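Local coordinates for deoxy-D-mannose-octulosonate 8-phosphate phosphatase (Haemophilus influenzae Rd, PDB 1K1E), which hydrolyses 3-deoxy-D-manno-octulosonate 8-phosphate to KDO and inorganic phosphate, a magnesium-dependent step of lipopolysaccharide biosynthesis carried out by a homotetramer, at residues I8-D14 with Q101-D107; I52-V56 with I74-F78; A123-A127 with T141-K145. All blocks are in the same frame, centred on the assembly; numbering follows the deposited sequence.

Contacts 1 and 2 belong to one parallel sheet and sit side by side in it: strand 10-14 of contact 1 is the neighbour of strand 53-58 of contact 2, the backbones of V11 and T13 probably bonding to A55, and the F10 ring packs on the CB of A55. Both are buried, yet contact 1 ends in two carboxylates on a cobalt ion, while contact 2, at the sheet's outer strand 76-79, is mostly aliphatic with a water where the strands part. Contact 3, about 20 Å from contact 2 between centres, joins two loops nearer the surface through backbone and carboxylate bonds and the D126 side chain stacked on the H142 ring; its V124 touches D107 of contact 1.

Contact 1: residues I8-D14 with Q101-D107; sequences IKFVITD and QTAYIGD. With CO (cobalt (II) ion), chain M.
I12 and Y104 meet on one face of the sheet: CG2 of I12 sits 3.6 Å from CE1 of Y104, approaching the ring obliquely. The phenol reaches forward along the neighbouring strand, and its OH comes within 3.5 Å of the D14 CB, while its polar partner is D111. On the same face CD1 of I12 touches CG2 of T102, and the T102 OG1, hydrogen-bonded to T98 O, lies in the plane of the F10 ring, at its edge. The other face is close-set too. T13 and I105 run side by side, and before the strand begins CD1 of I8 rests on the CB of A103. Between the faces the backbones of 10-14 and 102-106 run parallel, the bond from I12 N to A103 O being 2.9 Å and nearly straight at 169°. These are the central strands of the Rossmann-like HAD fold, whose metal site lies at their C-terminal ends. There D14 and D107 each give OD2 to the cobalt at 2.0 Å, the D14 chi1 of 166° sending its carboxylate onward past the strand. The two oxygens come within 2.8 Å of each other on the shared metal, carboxylate planes 12° apart. D16 O and three waters complete the shell; K84 pairs with D14 OD1, and R39 of the second subunit with D107 OD1. The side chains of the opposite end are looser: K9 and Q101 are partly exposed, their polar ends turned to D51 and T98, although the backbone stays joined, Q101 O accepting from K9 N at 2.8 Å and F10 N at 3.3 Å.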
# COMPACT_ATOMS: atom_id res chain seq x y z
N ILE A 8 -12.91 17.33 -25.27
CA ILE A 8 -12.56 17.75 -23.92
C ILE A 8 -11.46 18.78 -23.91
O ILE A 8 -10.42 18.58 -24.54
CB ILE A 8 -12.14 16.52 -23.04
CG1 ILE A 8 -13.37 15.58 -22.95
CG2 ILE A 8 -11.66 17.00 -21.65
CD1 ILE A 8 -13.16 14.26 -22.22
N LYS A 9 -11.72 19.87 -23.20
CA LYS A 9 -10.80 20.97 -23.03
C LYS A 9 -10.43 21.18 -21.57
O LYS A 9 -9.50 21.93 -21.28
CB LYS A 9 -11.38 22.30 -23.57
CG LYS A 9 -11.60 22.25 -25.08
CD LYS A 9 -10.33 21.92 -25.86
CE LYS A 9 -9.22 22.95 -25.63
NZ LYS A 9 -8.16 22.65 -26.55
N PHE A 10 -11.13 20.50 -20.67
CA PHE A 10 -10.94 20.67 -19.23
C PHE A 10 -11.23 19.36 -18.52
O PHE A 10 -12.21 18.69 -18.79
CB PHE A 10 -11.91 21.75 -18.78
CG PHE A 10 -11.72 22.26 -17.37
CD1 PHE A 10 -10.45 22.40 -16.77
CD2 PHE A 10 -12.86 22.67 -16.65
CE1 PHE A 10 -10.32 22.95 -15.46
CE2 PHE A 10 -12.76 23.22 -15.36
CZ PHE A 10 -11.51 23.35 -14.76
N VAL A 11 -10.39 19.04 -17.58
CA VAL A 11 -10.54 17.83 -16.76
C VAL A 11 -10.52 18.29 -15.33
O VAL A 11 -9.60 19.00 -14.91
CB VAL A 11 -9.38 16.90 -16.98
CG1 VAL A 11 -9.40 15.74 -15.90
CG2 VAL A 11 -9.46 16.35 -18.36
N ILE A 12 -11.58 17.98 -14.60
CA ILE A 12 -11.66 18.29 -13.16
C ILE A 12 -11.51 16.92 -12.44
O ILE A 12 -12.25 15.94 -12.75
CB ILE A 12 -13.05 18.85 -12.79
CG1 ILE A 12 -13.27 20.21 -13.44
CG2 ILE A 12 -13.19 19.00 -11.25
CD1 ILE A 12 -14.73 20.60 -13.34
N THR A 13 -10.63 16.87 -11.45
CA THR A 13 -10.43 15.65 -10.73
C THR A 13 -10.64 15.76 -9.22
O THR A 13 -10.19 16.70 -8.54
CB THR A 13 -9.00 15.05 -11.01
OG1 THR A 13 -8.89 13.80 -10.32
CG2 THR A 13 -7.93 15.90 -10.45
N ASP A 14 -11.40 14.81 -8.70
CA ASP A 14 -11.58 14.68 -7.26
C ASP A 14 -10.19 14.26 -6.76
O ASP A 14 -9.30 13.86 -7.53
CB ASP A 14 -12.58 13.53 -6.95
CG ASP A 14 -12.56 13.12 -5.51
OD1 ASP A 14 -12.48 14.01 -4.64
OD2 ASP A 14 -12.66 11.92 -5.24
N GLN A 101 -17.62 20.42 -22.60
CA GLN A 101 -16.19 20.24 -22.91
C GLN A 101 -15.38 19.84 -21.67
O GLN A 101 -14.14 19.83 -21.70
CB GLN A 101 -15.61 21.55 -23.46
CG GLN A 101 -16.48 22.33 -24.50
CD GLN A 101 -15.97 23.79 -24.84
OE1 GLN A 101 -15.57 24.60 -23.96
NE2 GLN A 101 -16.03 24.14 -26.14
N THR A 102 -16.06 19.54 -20.57
CA THR A 102 -15.36 19.18 -19.32
C THR A 102 -15.58 17.72 -18.96
O THR A 102 -16.66 17.18 -19.21
CB THR A 102 -15.93 20.00 -18.21
OG1 THR A 102 -15.82 21.39 -18.53
CG2 THR A 102 -15.20 19.73 -16.90
N ALA A 103 -14.56 17.09 -18.38
CA ALA A 103 -14.70 15.69 -17.95
C ALA A 103 -14.36 15.67 -16.47
O ALA A 103 -13.55 16.46 -16.05
CB ALA A 103 -13.74 14.77 -18.69
N TYR A 104 -14.96 14.75 -15.71
CA TYR A 104 -14.75 14.67 -14.27
C TYR A 104 -14.36 13.24 -13.93
O TYR A 104 -14.82 12.32 -14.58
CB TYR A 104 -16.05 14.91 -13.51
CG TYR A 104 -15.90 15.08 -12.03
CD1 TYR A 104 -15.60 16.32 -11.44
CD2 TYR A 104 -15.99 13.96 -11.16
CE1 TYR A 104 -15.39 16.46 -10.05
CE2 TYR A 104 -15.80 14.10 -9.84
CZ TYR A 104 -15.50 15.31 -9.26
OH TYR A 104 -15.32 15.40 -7.90
N ILE A 105 -13.56 13.06 -12.88
CA ILE A 105 -13.21 11.70 -12.48
C ILE A 105 -13.40 11.63 -10.98
O ILE A 105 -12.83 12.44 -10.25
CB ILE A 105 -11.73 11.30 -12.93
CG1 ILE A 105 -11.41 9.88 -12.37
CG2 ILE A 105 -10.70 12.44 -12.64
CD1 ILE A 105 -10.05 9.33 -12.97
N GLY A 106 -14.18 10.66 -10.50
CA GLY A 106 -14.46 10.62 -9.08
C GLY A 106 -14.56 9.19 -8.63
O GLY A 106 -14.38 8.25 -9.44
N ASP A 107 -14.77 9.02 -7.34
CA ASP A 107 -14.85 7.65 -6.77
C ASP A 107 -16.01 7.40 -5.81
O ASP A 107 -16.20 6.26 -5.40
CB ASP A 107 -13.61 7.30 -5.97
CG ASP A 107 -13.49 8.11 -4.68
OD1 ASP A 107 -13.28 7.56 -3.58
OD2 ASP A 107 -13.62 9.34 -4.74
CO CO M . -13.08 10.88 -3.53
O HOH W 1 -12.44 12.66 -2.44
O HOH W 2 -13.27 9.64 -1.86
O HOH W 3 -15.07 11.65 -3.50

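Contact 2: residues I52-V56 with I74-F78; sequences IQVAV and IKLFF
A beta-alpha-beta unit, strand 53-58, helix 63-72 and strand 76-79, brings these segments together at the edge of the chain's parallel sheet. V56 makes the closest apolar contact: its CG2 meets CD1 of I74 at 3.6 Å, the two side chains crossing at about a right angle. The same CD1 also reaches CG1 of V54, at 4.1 Å, because the I74 chain is extended (chi2 -176°) and carries its end across towards both valines. I69 of helix 63-72 covers V56 and I74 from this side. On the other face the CB of A55 lies 3.9 Å from CB of L76, and CD1 of L76 reaches OE1 of Q53, whose NE2 is held by A95 O. F77 turns its ring from the strand pair towards R66 and I69, so that of its side chain only CB stays near V56.

The backbone grips V56 from two directions: its N donates to L76 O at 3.2 Å, and its O takes F78 N at 3.0 Å. Towards the start of the strands the chains spread. There a water bridges the gap, giving a proton to V54 O at 2.7 Å and accepting from K75 N at 2.9 Å. Two parallel neighbours joined through helix 63-72 form the beta-alpha-beta crossover from which Rossmann-like sheets are built.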
# COMPACT_ATOMS: atom_id res chain seq x y z
N ILE A 52 -5.25 21.13 -22.60
CA ILE A 52 -6.44 20.72 -21.84
C ILE A 52 -6.17 21.10 -20.40
O ILE A 52 -5.25 20.54 -19.76
CB ILE A 52 -6.62 19.24 -21.98
CG1 ILE A 52 -6.92 18.88 -23.44
CG2 ILE A 52 -7.70 18.80 -20.96
CD1 ILE A 52 -6.92 17.36 -23.66
N GLN A 53 -6.93 22.04 -19.85
CA GLN A 53 -6.59 22.43 -18.49
C GLN A 53 -6.98 21.36 -17.48
O GLN A 53 -7.87 20.52 -17.76
CB GLN A 53 -7.32 23.71 -18.17
CG GLN A 53 -6.94 24.83 -19.16
CD GLN A 53 -7.84 26.06 -18.92
OE1 GLN A 53 -7.72 26.73 -17.90
NE2 GLN A 53 -8.75 26.31 -19.84
N VAL A 54 -6.36 21.41 -16.32
CA VAL A 54 -6.71 20.46 -15.27
C VAL A 54 -7.06 21.22 -13.98
O VAL A 54 -6.39 22.17 -13.62
CB VAL A 54 -5.58 19.47 -15.02
CG1 VAL A 54 -5.94 18.58 -13.84
CG2 VAL A 54 -5.27 18.67 -16.36
N ALA A 55 -8.13 20.81 -13.31
CA ALA A 55 -8.52 21.42 -12.03
C ALA A 55 -8.70 20.30 -10.98
O ALA A 55 -8.99 19.14 -11.34
CB ALA A 55 -9.83 22.20 -12.17
N VAL A 56 -8.50 20.68 -9.72
CA VAL A 56 -8.65 19.76 -8.59
C VAL A 56 -9.84 20.25 -7.77
O VAL A 56 -9.99 21.44 -7.52
CB VAL A 56 -7.36 19.80 -7.74
CG1 VAL A 56 -7.57 19.09 -6.37
CG2 VAL A 56 -6.21 19.21 -8.57
N ILE A 74 -0.76 23.26 -11.39
CA ILE A 74 -2.22 23.38 -11.50
C ILE A 74 -2.61 24.72 -10.92
O ILE A 74 -2.22 25.02 -9.80
CB ILE A 74 -2.91 22.21 -10.73
CG1 ILE A 74 -2.70 20.90 -11.49
CG2 ILE A 74 -4.33 22.48 -10.50
CD1 ILE A 74 -3.43 19.67 -10.85
N LYS A 75 -3.34 25.57 -11.66
CA LYS A 75 -3.71 26.86 -11.07
C LYS A 75 -5.18 26.95 -10.66
O LYS A 75 -5.56 27.83 -9.91
CB LYS A 75 -3.47 28.01 -12.06
CG LYS A 75 -3.82 29.37 -11.47
CD LYS A 75 -4.55 30.34 -12.46
CE LYS A 75 -5.54 31.29 -11.65
NZ LYS A 75 -6.48 32.08 -12.50
N LEU A 76 -6.00 26.04 -11.18
CA LEU A 76 -7.43 26.00 -10.94
C LEU A 76 -7.81 24.93 -9.92
O LEU A 76 -7.58 23.76 -10.18
CB LEU A 76 -8.13 25.66 -12.26
CG LEU A 76 -7.87 26.60 -13.46
CD1 LEU A 76 -8.77 26.21 -14.61
CD2 LEU A 76 -8.13 28.05 -13.05
N PHE A 77 -8.41 25.31 -8.80
CA PHE A 77 -8.79 24.32 -7.81
C PHE A 77 -9.85 24.93 -6.92
O PHE A 77 -9.94 26.13 -6.77
CB PHE A 77 -7.60 23.91 -6.93
CG PHE A 77 -6.83 25.06 -6.42
CD1 PHE A 77 -7.16 25.65 -5.22
CD2 PHE A 77 -5.72 25.50 -7.12
CE1 PHE A 77 -6.37 26.67 -4.69
CE2 PHE A 77 -4.91 26.54 -6.60
CZ PHE A 77 -5.26 27.10 -5.38
N PHE A 78 -10.61 24.06 -6.29
CA PHE A 78 -11.65 24.46 -5.36
C PHE A 78 -11.51 23.39 -4.27
O PHE A 78 -11.84 22.17 -4.42
CB PHE A 78 -13.00 24.38 -6.06
CG PHE A 78 -13.98 25.37 -5.55
CD1 PHE A 78 -14.77 26.08 -6.44
CD2 PHE A 78 -14.14 25.57 -4.18
CE1 PHE A 78 -15.72 27.03 -5.96
CE2 PHE A 78 -15.09 26.53 -3.69
CZ PHE A 78 -15.88 27.25 -4.60
O HOH W 4 -5.14 24.51 -13.73

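Contact 3: residues A123-A127 with T141-K145; sequences AVADA and THGGK
V124 meets G143 first: its CB lies 3.7 Å from G143 N, its methyls also border G143, and it touches V18 and D107 of the metal site. One residue on, A125 N donates to T141 O at 3.0 Å, straight at the hydrogen but from 47° above the carbonyl plane. The methyl of A125 leans on CD2 of H142, 3.5 Å away. D126 makes polar and ring contacts: its chi1 of 51° turns the carboxylate to the other loop, where OD2 accepts from G143 N at 2.8 Å, on the syn side though well out of the carboxylate plane. D126 CB stands over the centre of the H142 ring in a CH-pi contact, and carboxylate and imidazole stack with their planes 5° apart. A water gives protons to D126 OD1 and G143 O, bridging the two loops; R39 of the second subunit lies near OD1 as a long, weak ion pair. A127 N closes the type I turn by donating to V124 O. Two beta turns, type I at 124-127 and type II at 142-145, face each other beyond the C-terminal ends of strands 120-123 and 137-138 of a HAD-type parallel sheet, where the metal site also lies.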
# COMPACT_ATOMS: atom_id res chain seq x y z
N ALA A 123 -15.17 6.88 -13.60
CA ALA A 123 -15.09 6.40 -12.22
C ALA A 123 -13.89 5.50 -12.16
O ALA A 123 -13.63 4.76 -13.13
CB ALA A 123 -16.38 5.60 -11.83
N VAL A 124 -13.15 5.58 -11.06
CA VAL A 124 -12.01 4.68 -10.82
C VAL A 124 -12.54 3.27 -10.60
O VAL A 124 -13.71 3.06 -10.23
CB VAL A 124 -11.16 5.13 -9.59
CG1 VAL A 124 -10.54 6.49 -9.89
CG2 VAL A 124 -12.03 5.22 -8.30
N ALA A 125 -11.68 2.30 -10.86
CA ALA A 125 -12.09 0.88 -10.77
C ALA A 125 -12.66 0.38 -9.45
O ALA A 125 -13.38 -0.63 -9.42
CB ALA A 125 -10.94 0.01 -11.18
N ASP A 126 -12.25 0.98 -8.36
CA ASP A 126 -12.70 0.49 -7.05
C ASP A 126 -13.81 1.33 -6.50
O ASP A 126 -14.19 1.18 -5.34
CB ASP A 126 -11.55 0.39 -6.02
CG ASP A 126 -10.73 1.67 -5.92
OD1 ASP A 126 -10.19 1.91 -4.84
OD2 ASP A 126 -10.57 2.45 -6.88
N ALA A 127 -14.40 2.17 -7.35
CA ALA A 127 -15.54 2.95 -6.93
C ALA A 127 -16.75 1.99 -6.73
O ALA A 127 -16.82 0.91 -7.33
CB ALA A 127 -15.93 4.01 -8.02
N THR A 141 -8.29 0.89 -13.87
CA THR A 141 -7.30 1.11 -12.79
C THR A 141 -7.87 1.64 -11.48
O THR A 141 -8.75 2.50 -11.48
CB THR A 141 -6.23 2.07 -13.27
OG1 THR A 141 -5.73 1.63 -14.54
CG2 THR A 141 -5.14 2.10 -12.25
N HIS A 142 -7.43 1.09 -10.34
CA HIS A 142 -7.91 1.58 -9.05
C HIS A 142 -7.46 2.97 -8.74
O HIS A 142 -6.39 3.40 -9.21
CB HIS A 142 -7.44 0.72 -7.89
CG HIS A 142 -8.12 -0.62 -7.83
ND1 HIS A 142 -8.16 -1.39 -6.69
CD2 HIS A 142 -8.77 -1.32 -8.78
CE1 HIS A 142 -8.82 -2.51 -6.94
NE2 HIS A 142 -9.19 -2.50 -8.21
N GLY A 143 -8.25 3.68 -7.93
CA GLY A 143 -7.85 5.00 -7.57
C GLY A 143 -6.44 5.01 -6.92
O GLY A 143 -6.04 4.10 -6.17
N GLY A 144 -5.69 6.07 -7.18
CA GLY A 144 -4.33 6.19 -6.65
C GLY A 144 -3.27 5.30 -7.29
O GLY A 144 -2.06 5.36 -6.91
N LYS A 145 -3.69 4.47 -8.26
CA LYS A 145 -2.76 3.59 -8.94
C LYS A 145 -2.59 3.93 -10.40
O LYS A 145 -2.15 3.09 -11.17
CB LYS A 145 -3.23 2.13 -8.84
CG LYS A 145 -3.48 1.70 -7.42
CD LYS A 145 -2.31 1.93 -6.51
CE LYS A 145 -2.59 1.32 -5.10
NZ LYS A 145 -1.72 1.97 -4.07
O HOH W 5 -7.28 2.07 -4.69